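Local coordinates for protein 3,4-dihydroxy-2-butanone 4-phosphate synthase (Acinetobacter baumannii, PDB 6MNZ) that probably converts D-ribulose 5-phosphate to formate and 3,4-dihydroxy-2-butanone 4-phosphate, a step of riboflavin biosynthesis that depends on magnesium or manganese, at residues Asp23-Asp26 with Arg27-Gly31; Ala173-Ala176 with Asp177-Phe181; Ile189-Ile192 with Ala193-Ile196; Ala318-Ser321 with His322-Thr326. All blocks are in the same frame, centred on the assembly; numbering follows the deposited sequence.

Interaction 1: residues Asp23-Asp26 with Arg27-Gly31. With SO4 (sulfate ion), chain C.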
ATOM      1  N   ASP A  23     -23.811   3.071   8.061  1.00 38.27           N
ATOM      2  CA  ASP A  23     -22.729   3.546   7.220  1.00 29.02           C
ATOM      3  C   ASP A  23     -23.273   3.934   5.848  1.00 31.32           C
ATOM      4  O   ASP A  23     -24.476   3.871   5.585  1.00 39.25           O
ATOM      5  CB  ASP A  23     -21.644   2.479   7.102  1.00 32.71           C
ATOM      6  CG  ASP A  23     -22.085   1.293   6.267  1.00 31.29           C
ATOM      7  OD1 ASP A  23     -23.306   1.023   6.225  1.00 26.38           O
ATOM      8  OD2 ASP A  23     -21.262   0.821   5.456  1.00 27.52           O
ATOM      9  N   ASP A  24     -22.385   4.428   4.989  1.00 34.44           N
ATOM     10  CA  ASP A  24     -22.794   4.916   3.681  1.00 32.18           C
ATOM     11  C   ASP A  24     -23.563   3.838   2.929  1.00 31.77           C
ATOM     12  O   ASP A  24     -23.226   2.653   2.989  1.00 37.18           O
ATOM     13  CB  ASP A  24     -21.571   5.358   2.875  1.00 36.02           C
ATOM     14  CG  ASP A  24     -21.083   6.735   3.273  1.00 29.51           C
ATOM     15  OD1 ASP A  24     -21.449   7.199   4.372  1.00 30.17           O
ATOM     16  OD2 ASP A  24     -20.370   7.373   2.474  1.00 32.90           O
ATOM     17  N   GLU A  25     -24.625   4.256   2.239  1.00 34.15           N
ATOM     18  CA  GLU A  25     -25.482   3.300   1.550  1.00 35.71           C
ATOM     19  C   GLU A  25     -24.696   2.462   0.551  1.00 32.04           C
ATOM     20  O   GLU A  25     -25.142   1.368   0.189  1.00 44.02           O
ATOM     21  CB  GLU A  25     -26.619   4.046   0.846  1.00 44.31           C
ATOM     22  CG  GLU A  25     -27.457   3.209  -0.113  1.00 58.39           C
ATOM     23  CD  GLU A  25     -28.302   4.063  -1.039  1.00 60.51           C
ATOM     24  OE1 GLU A  25     -28.098   3.991  -2.269  1.00 70.27           O
ATOM     25  OE2 GLU A  25     -29.158   4.823  -0.534  1.00 51.23           O
ATOM     26  N   ASP A  26     -23.523   2.928   0.128  1.00 31.51           N
ATOM     27  CA  ASP A  26     -22.724   2.218  -0.858  1.00 33.69           C
ATOM     28  C   ASP A  26     -21.495   1.531  -0.266  1.00 40.97           C
ATOM     29  O   ASP A  26     -20.596   1.161  -1.030  1.00 44.75           O
ATOM     30  CB  ASP A  26     -22.292   3.184  -1.967  1.00 28.52           C
ATOM     31  CG  ASP A  26     -21.473   4.351  -1.440  1.00 34.33           C
ATOM     32  OD1 ASP A  26     -21.867   4.918  -0.400  1.00 38.81           O
ATOM     33  OD2 ASP A  26     -20.637   4.874  -2.208  1.00 48.94           O
ATOM     34  N   ARG A  27     -21.333   1.528   1.060  1.00 41.97           N
ATOM     35  CA  ARG A  27     -20.188   0.830   1.636  1.00 37.27           C
ATOM     36  C   ARG A  27     -20.490  -0.563   2.178  1.00 44.84           C
ATOM     37  O   ARG A  27     -20.346  -1.547   1.446  1.00 46.39           O
ATOM     38  CB  ARG A  27     -19.586   1.681   2.760  1.00 37.71           C
ATOM     39  CG  ARG A  27     -18.331   1.098   3.384  1.00 46.81           C
ATOM     40  CD  ARG A  27     -17.870   1.928   4.573  1.00 42.16           C
ATOM     41  NE  ARG A  27     -16.801   1.273   5.321  1.00 35.49           N
ATOM     42  CZ  ARG A  27     -16.995   0.373   6.281  1.00 45.57           C
ATOM     43  NH1 ARG A  27     -18.224   0.053   6.669  1.00 43.77           N
ATOM     44  NH2 ARG A  27     -15.951  -0.184   6.879  1.00 55.14           N
ATOM     45  N   GLU A  28     -21.248  -0.603   3.269  1.00 28.53           N
ATOM     46  CA  GLU A  28     -21.875  -1.823   3.763  1.00 29.47           C
ATOM     47  C   GLU A  28     -23.385  -1.731   3.740  1.00 28.73           C
ATOM     48  O   GLU A  28     -24.058  -2.721   3.447  1.00 41.15           O
ATOM     49  CB  GLU A  28     -21.434  -2.129   5.202  1.00 35.96           C
ATOM     50  CG  GLU A  28     -19.981  -2.542   5.382  1.00 31.13           C
ATOM     51  CD  GLU A  28     -19.658  -2.873   6.831  1.00 42.46           C
ATOM     52  OE1 GLU A  28     -18.535  -3.342   7.105  1.00 59.12           O
ATOM     53  OE2 GLU A  28     -20.524  -2.641   7.701  1.00 41.06           O
ATOM     54  N   ASN A  29     -23.932  -0.550   4.023  1.00 40.45           N
ATOM     55  CA  ASN A  29     -25.369  -0.313   3.946  1.00 41.25           C
ATOM     56  C   ASN A  29     -26.103  -1.147   4.996  1.00 36.76           C
ATOM     57  O   ASN A  29     -27.092  -1.820   4.706  1.00 31.05           O
ATOM     58  CB  ASN A  29     -25.885  -0.613   2.538  1.00 37.47           C
ATOM     59  CG  ASN A  29     -27.261  -0.046   2.291  1.00 27.34           C
ATOM     60  OD1 ASN A  29     -27.674   0.913   2.939  1.00 28.20           O
ATOM     61  ND2 ASN A  29     -28.022  -0.715   1.438  1.00 26.56           N
ATOM     62  N   GLU A  30     -25.631  -1.057   6.236  1.00 32.33           N
ATOM     63  CA  GLU A  30     -26.178  -1.823   7.342  1.00 30.04           C
ATOM     64  C   GLU A  30     -26.403  -0.902   8.530  1.00 29.55           C
ATOM     65  O   GLU A  30     -25.679   0.076   8.728  1.00 36.26           O
ATOM     66  CB  GLU A  30     -25.245  -2.978   7.731  1.00 54.97           C
ATOM     67  CG  GLU A  30     -25.129  -4.062   6.667  1.00 41.34           C
ATOM     68  CD  GLU A  30     -24.189  -5.186   7.068  1.00 35.94           C
ATOM     69  OE1 GLU A  30     -23.424  -5.012   8.041  1.00 43.81           O
ATOM     70  OE2 GLU A  30     -24.151  -6.208   6.353  1.00 36.97           O
ATOM     71  N   GLY A  31     -27.290  -1.338   9.421  1.00 29.77           N
ATOM     72  CA  GLY A  31     -27.510  -0.680  10.697  1.00 27.98           C
ATOM     73  C   GLY A  31     -27.012  -1.552  11.837  1.00 26.89           C
ATOM     74  O   GLY A  31     -27.194  -2.771  11.822  1.00 33.81           O
TER
HETATM   75  S   SO4 C 401     -17.193  -1.979  10.009  1.00 33.70           S
HETATM   76  O1  SO4 C 401     -16.411  -1.064  10.837  1.00 44.23           O
HETATM   77  O2  SO4 C 401     -18.314  -1.257   9.418  1.00 29.54           O
HETATM   78  O3  SO4 C 401     -17.696  -3.064  10.843  1.00 42.69           O
HETATM   79  O4  SO4 C 401     -16.369  -2.532   8.939  1.00 34.37           O

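Interaction 2: residues Ala173-Ala176 with Asp177-Phe181. With SO4 (sulfate ion), chain E.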
ATOM      1  N   ALA A 173     -31.219  -5.484   7.217  1.00 35.04           N
ATOM      2  CA  ALA A 173     -32.064  -4.304   7.336  1.00 35.44           C
ATOM      3  C   ALA A 173     -31.394  -3.098   6.691  1.00 36.15           C
ATOM      4  O   ALA A 173     -30.265  -2.741   7.042  1.00 33.24           O
ATOM      5  CB  ALA A 173     -32.359  -4.024   8.809  1.00 45.75           C
ATOM      6  N   ARG A 174     -32.088  -2.478   5.741  1.00 37.45           N
ATOM      7  CA  ARG A 174     -31.654  -1.233   5.132  1.00 37.20           C
ATOM      8  C   ARG A 174     -32.349  -0.049   5.798  1.00 47.14           C
ATOM      9  O   ARG A 174     -33.146  -0.204   6.727  1.00 48.72           O
ATOM     10  CB  ARG A 174     -31.929  -1.252   3.627  1.00 38.86           C
ATOM     11  CG  ARG A 174     -31.534  -2.552   2.947  1.00 43.31           C
ATOM     12  CD  ARG A 174     -30.108  -2.951   3.291  1.00 40.27           C
ATOM     13  NE  ARG A 174     -29.645  -4.067   2.474  1.00 39.15           N
ATOM     14  CZ  ARG A 174     -28.410  -4.556   2.503  1.00 29.38           C
ATOM     15  NH1 ARG A 174     -27.505  -4.038   3.321  1.00 30.45           N
ATOM     16  NH2 ARG A 174     -28.060  -5.520   1.664  1.00 33.45           N
ATOM     17  N   ARG A 175     -32.020   1.157   5.322  1.00 47.31           N
ATOM     18  CA  ARG A 175     -32.493   2.381   5.963  1.00 54.88           C
ATOM     19  C   ARG A 175     -33.985   2.309   6.262  1.00 48.13           C
ATOM     20  O   ARG A 175     -34.414   2.524   7.402  1.00 45.74           O
ATOM     21  CB  ARG A 175     -32.182   3.586   5.070  1.00 57.94           C
ATOM     22  CG  ARG A 175     -32.604   4.933   5.649  1.00 69.73           C
ATOM     23  CD  ARG A 175     -32.748   5.992   4.561  1.00 76.14           C
ATOM     24  NE  ARG A 175     -33.841   5.695   3.636  1.00 89.92           N
ATOM     25  CZ  ARG A 175     -34.153   6.440   2.580  1.00 84.24           C
ATOM     26  NH1 ARG A 175     -33.484   7.559   2.330  1.00 78.18           N
ATOM     27  NH2 ARG A 175     -35.132   6.066   1.767  1.00 76.32           N
ATOM     28  N   ALA A 176     -34.787   1.952   5.257  1.00 43.94           N
ATOM     29  CA  ALA A 176     -36.225   1.807   5.461  1.00 42.35           C
ATOM     30  C   ALA A 176     -36.525   0.916   6.660  1.00 47.00           C
ATOM     31  O   ALA A 176     -37.212   1.327   7.600  1.00 49.70           O
ATOM     32  CB  ALA A 176     -36.874   1.245   4.196  1.00 38.65           C
ATOM     33  N   ASP A 177     -35.977  -0.302   6.661  1.00 49.06           N
ATOM     34  CA  ASP A 177     -36.259  -1.238   7.743  1.00 45.77           C
ATOM     35  C   ASP A 177     -35.603  -0.808   9.048  1.00 51.49           C
ATOM     36  O   ASP A 177     -36.162  -1.043  10.126  1.00 46.00           O
ATOM     37  CB  ASP A 177     -35.793  -2.640   7.354  1.00 42.62           C
ATOM     38  CG  ASP A 177     -36.229  -3.032   5.956  1.00 49.91           C
ATOM     39  OD1 ASP A 177     -37.384  -3.480   5.797  1.00 51.48           O
ATOM     40  OD2 ASP A 177     -35.457  -2.793   5.003  1.00 47.42           O
ATOM     41  N   LEU A 178     -34.445  -0.147   8.978  1.00 46.27           N
ATOM     42  CA  LEU A 178     -33.794   0.324  10.196  1.00 42.05           C
ATOM     43  C   LEU A 178     -34.590   1.449  10.845  1.00 40.90           C
ATOM     44  O   LEU A 178     -34.733   1.486  12.074  1.00 41.46           O
ATOM     45  CB  LEU A 178     -32.371   0.788   9.889  1.00 38.48           C
ATOM     46  CG  LEU A 178     -31.406  -0.266   9.343  1.00 43.00           C
ATOM     47  CD1 LEU A 178     -30.135   0.408   8.866  1.00 39.28           C
ATOM     48  CD2 LEU A 178     -31.083  -1.332  10.379  1.00 38.80           C
ATOM     49  N   GLU A 179     -35.160   2.345  10.035  1.00 50.43           N
ATOM     50  CA  GLU A 179     -35.966   3.432  10.583  1.00 41.40           C
ATOM     51  C   GLU A 179     -37.168   2.887  11.340  1.00 42.73           C
ATOM     52  O   GLU A 179     -37.476   3.335  12.450  1.00 49.37           O
ATOM     53  CB  GLU A 179     -36.422   4.363   9.459  1.00 45.65           C
ATOM     54  CG  GLU A 179     -35.324   5.230   8.874  1.00 51.13           C
ATOM     55  CD  GLU A 179     -35.841   6.176   7.806  1.00 68.55           C
ATOM     56  OE1 GLU A 179     -36.751   5.778   7.047  1.00 67.62           O
ATOM     57  OE2 GLU A 179     -35.276   7.280   7.665  1.00 75.65           O
ATOM     58  N   ILE A 180     -37.871   1.922  10.743  1.00 48.98           N
ATOM     59  CA  ILE A 180     -38.960   1.246  11.443  1.00 38.93           C
ATOM     60  C   ILE A 180     -38.460   0.670  12.761  1.00 45.10           C
ATOM     61  O   ILE A 180     -39.084   0.843  13.813  1.00 45.63           O
ATOM     62  CB  ILE A 180     -39.573   0.152  10.551  1.00 39.07           C
ATOM     63  CG1 ILE A 180     -40.123   0.762   9.259  1.00 41.95           C
ATOM     64  CG2 ILE A 180     -40.672  -0.590  11.300  1.00 35.04           C
ATOM     65  CD1 ILE A 180     -40.393  -0.255   8.173  1.00 50.28           C
ATOM     66  N   PHE A 181     -37.383  -0.117  12.699  1.00 56.25           N
ATOM     67  CA  PHE A 181     -36.875  -0.775  13.898  1.00 39.41           C
ATOM     68  C   PHE A 181     -36.513   0.243  14.973  1.00 39.47           C
ATOM     69  O   PHE A 181     -36.795   0.031  16.158  1.00 33.88           O
ATOM     70  CB  PHE A 181     -35.662  -1.634  13.539  1.00 39.12           C
ATOM     71  CG  PHE A 181     -35.117  -2.427  14.689  1.00 35.05           C
ATOM     72  CD1 PHE A 181     -34.116  -1.905  15.490  1.00 30.84           C
ATOM     73  CD2 PHE A 181     -35.466  -3.757  14.851  1.00 36.01           C
ATOM     74  CE1 PHE A 181     -33.615  -2.633  16.552  1.00 33.94           C
ATOM     75  CE2 PHE A 181     -34.998  -4.480  15.929  1.00 39.33           C
ATOM     76  CZ  PHE A 181     -34.051  -3.926  16.767  1.00 31.74           C
TER
HETATM   77  S   SO4 E 403     -30.587  -7.665   0.215  1.00 81.12           S
HETATM   78  O1  SO4 E 403     -30.136  -7.871   1.588  1.00 54.79           O
HETATM   79  O2  SO4 E 403     -31.106  -6.307   0.072  1.00 63.43           O
HETATM   80  O3  SO4 E 403     -29.461  -7.855  -0.694  1.00 69.43           O
HETATM   81  O4  SO4 E 403     -31.640  -8.626  -0.103  1.00 72.47           O

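Interaction 3: residues Ile189-Ile192 with Ala193-Ile196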
ATOM      1  N   ILE A 189     -31.366   6.907  15.750  1.00 41.48           N
ATOM      2  CA  ILE A 189     -30.653   6.319  14.625  1.00 40.95           C
ATOM      3  C   ILE A 189     -29.784   7.399  13.997  1.00 37.96           C
ATOM      4  O   ILE A 189     -30.026   8.594  14.180  1.00 45.55           O
ATOM      5  CB  ILE A 189     -31.632   5.716  13.591  1.00 39.03           C
ATOM      6  CG1 ILE A 189     -30.868   4.995  12.481  1.00 35.31           C
ATOM      7  CG2 ILE A 189     -32.535   6.800  13.011  1.00 57.28           C
ATOM      8  CD1 ILE A 189     -31.669   3.896  11.822  1.00 40.25           C
ATOM      9  N   GLY A 190     -28.706   6.974  13.344  1.00 39.70           N
ATOM     10  CA  GLY A 190     -27.665   7.905  12.950  1.00 35.25           C
ATOM     11  C   GLY A 190     -26.916   7.431  11.725  1.00 28.75           C
ATOM     12  O   GLY A 190     -26.729   6.230  11.510  1.00 34.81           O
ATOM     13  N   THR A 191     -26.306   8.403  11.050  1.00 43.60           N
ATOM     14  CA  THR A 191     -25.434   8.168   9.908  1.00 43.25           C
ATOM     15  C   THR A 191     -23.987   8.404  10.317  1.00 41.19           C
ATOM     16  O   THR A 191     -23.670   9.439  10.912  1.00 44.92           O
ATOM     17  CB  THR A 191     -25.807   9.086   8.743  1.00 42.95           C
ATOM     18  OG1 THR A 191     -27.188   8.902   8.409  1.00 59.26           O
ATOM     19  CG2 THR A 191     -24.947   8.784   7.529  1.00 55.37           C
ATOM     20  N   ILE A 192     -23.101   7.477   9.946  1.00 47.61           N
ATOM     21  CA  ILE A 192     -21.681   7.668  10.226  1.00 45.37           C
ATOM     22  C   ILE A 192     -21.164   8.916   9.522  1.00 37.11           C
ATOM     23  O   ILE A 192     -20.401   9.700  10.101  1.00 40.07           O
ATOM     24  CB  ILE A 192     -20.877   6.421   9.812  1.00 41.58           C
ATOM     25  CG1 ILE A 192     -21.239   5.224  10.692  1.00 40.94           C
ATOM     26  CG2 ILE A 192     -19.378   6.695   9.898  1.00 40.89           C
ATOM     27  CD1 ILE A 192     -20.645   3.912  10.214  1.00 36.41           C
ATOM     28  N   ALA A 193     -21.665   9.186   8.313  1.00 35.87           N
ATOM     29  CA  ALA A 193     -21.334  10.438   7.640  1.00 35.24           C
ATOM     30  C   ALA A 193     -21.794  11.643   8.454  1.00 45.86           C
ATOM     31  O   ALA A 193     -21.081  12.649   8.542  1.00 39.10           O
ATOM     32  CB  ALA A 193     -21.953  10.469   6.243  1.00 32.11           C
ATOM     33  N   ASP A 194     -22.978  11.557   9.064  1.00 47.08           N
ATOM     34  CA  ASP A 194     -23.424  12.630   9.946  1.00 41.25           C
ATOM     35  C   ASP A 194     -22.494  12.792  11.140  1.00 39.48           C
ATOM     36  O   ASP A 194     -22.360  13.897  11.677  1.00 46.46           O
ATOM     37  CB  ASP A 194     -24.853  12.363  10.422  1.00 48.82           C
ATOM     38  CG  ASP A 194     -25.892  12.720   9.376  1.00 66.91           C
ATOM     39  OD1 ASP A 194     -25.563  12.675   8.173  1.00 66.44           O
ATOM     40  OD2 ASP A 194     -27.053  12.983   9.754  1.00 64.27           O
ATOM     41  N   LEU A 195     -21.846  11.708  11.571  1.00 41.04           N
ATOM     42  CA  LEU A 195     -20.840  11.813  12.621  1.00 34.87           C
ATOM     43  C   LEU A 195     -19.525  12.371  12.090  1.00 32.76           C
ATOM     44  O   LEU A 195     -18.837  13.117  12.796  1.00 31.67           O
ATOM     45  CB  LEU A 195     -20.614  10.447  13.269  1.00 31.55           C
ATOM     46  CG  LEU A 195     -19.758  10.453  14.538  1.00 42.02           C
ATOM     47  CD1 LEU A 195     -20.425  11.259  15.644  1.00 36.69           C
ATOM     48  CD2 LEU A 195     -19.483   9.028  15.001  1.00 38.94           C
ATOM     49  N   ILE A 196     -19.123  11.969  10.879  1.00 35.83           N
ATOM     50  CA  ILE A 196     -17.979  12.602  10.225  1.00 32.47           C
ATOM     51  C   ILE A 196     -18.132  14.116  10.267  1.00 42.22           C
ATOM     52  O   ILE A 196     -17.239  14.844  10.718  1.00 44.09           O
ATOM     53  CB  ILE A 196     -17.834  12.102   8.778  1.00 24.50           C
ATOM     54  CG1 ILE A 196     -17.390  10.643   8.762  1.00 30.92           C
ATOM     55  CG2 ILE A 196     -16.825  12.959   8.023  1.00 31.55           C
ATOM     56  CD1 ILE A 196     -17.471   9.980   7.414  1.00 33.72           C
TER

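Interaction 4: residues Ala318-Ser321 with His322-Thr326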
ATOM      1  N   ALA A 318     -21.435   8.166  -4.676  1.00 59.77           N
ATOM      2  CA  ALA A 318     -21.536   8.951  -3.451  1.00 46.75           C
ATOM      3  C   ALA A 318     -20.226   8.893  -2.670  1.00 47.77           C
ATOM      4  O   ALA A 318     -19.397   9.799  -2.764  1.00 62.09           O
ATOM      5  CB  ALA A 318     -22.692   8.454  -2.595  1.00 47.23           C
ATOM      6  N   ALA A 319     -20.032   7.810  -1.921  1.00 44.69           N
ATOM      7  CA  ALA A 319     -19.033   7.764  -0.858  1.00 38.00           C
ATOM      8  C   ALA A 319     -19.124   9.016   0.015  1.00 44.00           C
ATOM      9  O   ALA A 319     -18.217   9.850   0.056  1.00 43.08           O
ATOM     10  CB  ALA A 319     -17.628   7.597  -1.440  1.00 45.03           C
ATOM     11  N   LEU A 320     -20.333   9.238   0.537  1.00 42.73           N
ATOM     12  CA  LEU A 320     -20.629  10.489   1.226  1.00 28.81           C
ATOM     13  C   LEU A 320     -19.700  10.706   2.410  1.00 44.71           C
ATOM     14  O   LEU A 320     -19.351  11.850   2.724  1.00 48.45           O
ATOM     15  CB  LEU A 320     -22.085  10.489   1.690  1.00 37.11           C
ATOM     16  CG  LEU A 320     -22.749  11.839   1.960  1.00 58.66           C
ATOM     17  CD1 LEU A 320     -22.613  12.777   0.776  1.00 56.64           C
ATOM     18  CD2 LEU A 320     -24.218  11.623   2.309  1.00 45.62           C
ATOM     19  N   SER A 321     -19.294   9.628   3.081  1.00 52.59           N
ATOM     20  CA  SER A 321     -18.254   9.735   4.097  1.00 45.77           C
ATOM     21  C   SER A 321     -16.991  10.363   3.521  1.00 39.04           C
ATOM     22  O   SER A 321     -16.441  11.312   4.090  1.00 34.04           O
ATOM     23  CB  SER A 321     -17.953   8.353   4.673  1.00 40.82           C
ATOM     24  OG  SER A 321     -19.063   7.864   5.400  1.00 43.16           O
ATOM     25  N   HIS A 322     -16.505   9.830   2.399  1.00 37.13           N
ATOM     26  CA  HIS A 322     -15.287  10.355   1.794  1.00 39.27           C
ATOM     27  C   HIS A 322     -15.443  11.801   1.348  1.00 36.26           C
ATOM     28  O   HIS A 322     -14.441  12.515   1.240  1.00 36.17           O
ATOM     29  CB  HIS A 322     -14.880   9.484   0.606  1.00 41.40           C
ATOM     30  CG  HIS A 322     -13.593   9.900  -0.034  1.00 46.04           C
ATOM     31  ND1 HIS A 322     -13.522  10.904  -0.976  1.00 51.41           N
ATOM     32  CD2 HIS A 322     -12.317   9.509   0.194  1.00 37.68           C
ATOM     33  CE1 HIS A 322     -12.271  11.032  -1.384  1.00 47.61           C
ATOM     34  NE2 HIS A 322     -11.515  10.229  -0.658  1.00 54.03           N
ATOM     35  N   GLN A 323     -16.673  12.258   1.109  1.00 38.87           N
ATOM     36  CA  GLN A 323     -16.893  13.655   0.756  1.00 41.61           C
ATOM     37  C   GLN A 323     -16.760  14.559   1.976  1.00 40.58           C
ATOM     38  O   GLN A 323     -16.008  15.540   1.953  1.00 46.95           O
ATOM     39  CB  GLN A 323     -18.270  13.823   0.114  1.00 37.08           C
ATOM     40  CG  GLN A 323     -18.400  13.186  -1.261  1.00 58.77           C
ATOM     41  CD  GLN A 323     -19.772  13.402  -1.875  1.00 67.77           C
ATOM     42  OE1 GLN A 323     -20.620  14.084  -1.301  1.00 69.91           O
ATOM     43  NE2 GLN A 323     -19.982  12.850  -3.064  1.00 64.57           N
ATOM     44  N   TYR A 324     -17.454  14.220   3.066  1.00 44.05           N
ATOM     45  CA  TYR A 324     -17.368  15.023   4.279  1.00 42.80           C
ATOM     46  C   TYR A 324     -15.973  14.967   4.887  1.00 36.87           C
ATOM     47  O   TYR A 324     -15.542  15.926   5.539  1.00 40.63           O
ATOM     48  CB  TYR A 324     -18.395  14.548   5.306  1.00 50.41           C
ATOM     49  CG  TYR A 324     -19.835  14.637   4.850  1.00 59.13           C
ATOM     50  CD1 TYR A 324     -20.188  15.378   3.730  1.00 58.29           C
ATOM     51  CD2 TYR A 324     -20.855  14.127   5.639  1.00 56.31           C
ATOM     52  CE1 TYR A 324     -21.509  15.514   3.353  1.00 58.12           C
ATOM     53  CE2 TYR A 324     -22.179  14.301   5.299  1.00 53.48           C
ATOM     54  CZ  TYR A 324     -22.502  14.981   4.147  1.00 57.66           C
ATOM     55  OH  TYR A 324     -23.821  15.136   3.792  1.00 69.52           O
ATOM     56  N   GLN A 325     -15.282  13.837   4.738  1.00 34.76           N
ATOM     57  CA  GLN A 325     -13.853  13.800   5.018  1.00 35.07           C
ATOM     58  C   GLN A 325     -13.110  14.832   4.179  1.00 38.22           C
ATOM     59  O   GLN A 325     -12.311  15.618   4.703  1.00 37.82           O
ATOM     60  CB  GLN A 325     -13.308  12.396   4.758  1.00 39.80           C
ATOM     61  CG  GLN A 325     -13.757  11.363   5.777  1.00 37.71           C
ATOM     62  CD  GLN A 325     -13.474   9.942   5.331  1.00 30.94           C
ATOM     63  OE1 GLN A 325     -12.951   9.715   4.241  1.00 34.22           O
ATOM     64  NE2 GLN A 325     -13.738   8.985   6.212  1.00 38.71           N
ATOM     65  N   THR A 326     -13.365  14.849   2.870  1.00 36.24           N
ATOM     66  CA  THR A 326     -12.621  15.733   1.980  1.00 40.50           C
ATOM     67  C   THR A 326     -12.829  17.189   2.373  1.00 43.62           C
ATOM     68  O   THR A 326     -11.895  17.869   2.814  1.00 48.22           O
ATOM     69  CB  THR A 326     -13.050  15.508   0.527  1.00 36.17           C
ATOM     70  OG1 THR A 326     -12.618  14.213   0.093  1.00 47.31           O
ATOM     71  CG2 THR A 326     -12.452  16.580  -0.399  1.00 35.56           C
TER

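Interaction 1: residues Asp23-Asp26 with Arg27-Gly31
Asp23 OD2 is gripped by main chain and side chain together. Glu28 N reaches its syn lone pair, with 2.6 Å between Glu28 N and Asp23 OD2; Asn29 N adds a weak bond, and Arg27 NH1 a weak salt bridge of 3.4 Å to Asp23 OD2. Asp23 OD1 is met almost end-on by Glu30 N at 3.1 Å, in a nearly straight bond (164°). With chi1 at 71°, CG of Asp23 sits between its own N and carbonyl carbon, under these amides; aspartate suits the place because one short carboxylate can serve three successive N-H groups. The backbone here makes a type I turn, closed by Arg27 N on Asp24 O (2.9 Å), within the loop that joins strands 19-22 and 31-36 of the DHBP synthase domain. This loop carries Arg27 and Glu28, predicted to bind substrate, and Glu28 is also a predicted metal ligand. The extended chain of Arg27 runs past Asp23, so that OD2 lies at the edge of the guanidinium, in its plane, and NH1 also makes a salt bridge to Glu28 OE1. Arg27 NH1 donates to sulfate O2 at 3.0 Å and NH2 to sulfate O4 at 3.2 Å. His143 and Thr144 also bind this ion, which probably comes from the crystallisation liquor and lies among predicted substrate-binding residues. Asn29 takes up a left-handed backbone conformation, which asparagine tolerates, and its CB packs on Glu25 O.

Interaction 2: residues Ala173-Ala176 with Asp177-Phe181
Ala173 CB rests against Leu178 CD2 at 3.4 Å, the apolar touch between the approach to helix 175-184 and its first turn. Asp177 turns back toward the start of the helix: chi1 of -47° sets CG beside its own N, and OD2 accepts a long, weak bond (3.5 Å) from Arg174 N. Arg174 is at the N-cap position and Asp177 is the third residue of the helix; the reciprocal bond of a full capping box would need a side-chain acceptor, which arginine lacks. The turn is built by Leu178 N on Arg174 O (2.6 Å), Glu179 N on Arg175 O (2.7 Å) and Ile180 N on Ala176 O (3.3 Å). Arg175 and Glu179 lie side by side with their flat groups almost parallel, 9° apart. Further out, Lys167 holds the second oxygen of Asp177 in a salt bridge, Asn29 O receives Arg174 NH1, and Leu178 is packed on Ile165 and Met22. Arg174 NH2 makes a weak bond to a sulfate oxygen. The carboxylate of Asp177 is probably favoured by the helix dipole as well as by Lys167, whereas Arg175 NE and Glu179 OE1, 4.5 Å apart with the oxygen well out of the guanidinium plane, attract only through their charges.

Interaction 3: residues Ile189-Ile192 with Ala193-Ile196
Ile192, Thr191 and Ala193 carry most of this contact, at the point where an extended chain coils into a helix. The CG2 methyl of Thr191, anti to the residue's own N, reaches the first turn of the helix and meets Ala193 CB at 3.7 Å. Thr191 CB faces the carboxylate of Asp194, with OD1 at 3.6 Å, and the two side chains slant across one another. Thr191 occupies the N-cap position, yet its hydroxyl, turned beside its own N (chi1 -56°), makes no capping bond. Its carbonyl accepts the first regular bond of the helix, from Leu195 N to Thr191 O at 3.0 Å, in the carbonyl plane. Strand 188-191, which runs parallel to strand 19-22 at one border of the mixed sheet, passes straight into helix 192-202 with no intervening loop. A beta-branched threonine fits the last extended residue, and small Ala193 lets Ser321 and Tyr324 of helix 320-336 come close. Ile192 O accepts Ile196 N at 2.7 Å and, more weakly, Leu195 N at 2.9 Å. The Ile192 side chain points away from the helical turn and packs on Val137, His143 and Ala146; a branched hydrocarbon suits this buried place.

Interaction 4: residues Ala318-Ser321 with His322-Thr326
Gln323 runs back along the first turn of its helix, touching a different part of residues 318-320 at each step. Its CB lies 3.4 Å from Leu320 O, and CG, set beside its own backbone N by chi1 of -69°, lies 3.6 Å from Ala319 O. The chain then extends so that the two ends of the amide meet different residues: OE1 faces the methyl CD1 of Leu320, and NE2 stands 3.1 Å from Ala318 O. Glutamine is long enough to reach the residue before the N-cap. Leu320 itself slants across Tyr324 in a CH-pi contact, its CG 4.2 Å from the ring centroid and 25° off the normal, while its CD2 approaches the phenol oxygen. Leu320 O lies over a face of the same ring, toward the rim, and accepts Tyr324 N at 3.1 Å. One turn on, His322 O accepts both N and OG1 of Thr326. The arrangement is that of a helix N terminus, the start of helix 320-336 in the GTP cyclohydrolase II-like domain, with the side chains of Asp24 and Asp26 of the DHBP synthase domain accepting from Ser321 N and from Ala319 N, the N-cap residue, respectively.

From the N terminus the four contacts follow in series, and none nests in or crosses another. Interaction 1 closes the turn between strands 19-22 and 31-36. Interaction 2 starts helix 175-184 beside that turn: Leu178 packs on Gly31. The chain then leads into strand 188-191, where Ile189 touches Leu178, and interaction 3 sends it into helix 192-202, with Ile192 against Asp23. Interaction 4 lies in the second domain, yet meets interaction 1 through backbone N-H groups and interaction 3 through Ile196 on Ser321 and Tyr324. The 23-31 loop therefore touches all three helix starts, whereas interactions 2 and 4 stay about 10 Å apart at their nearest atoms.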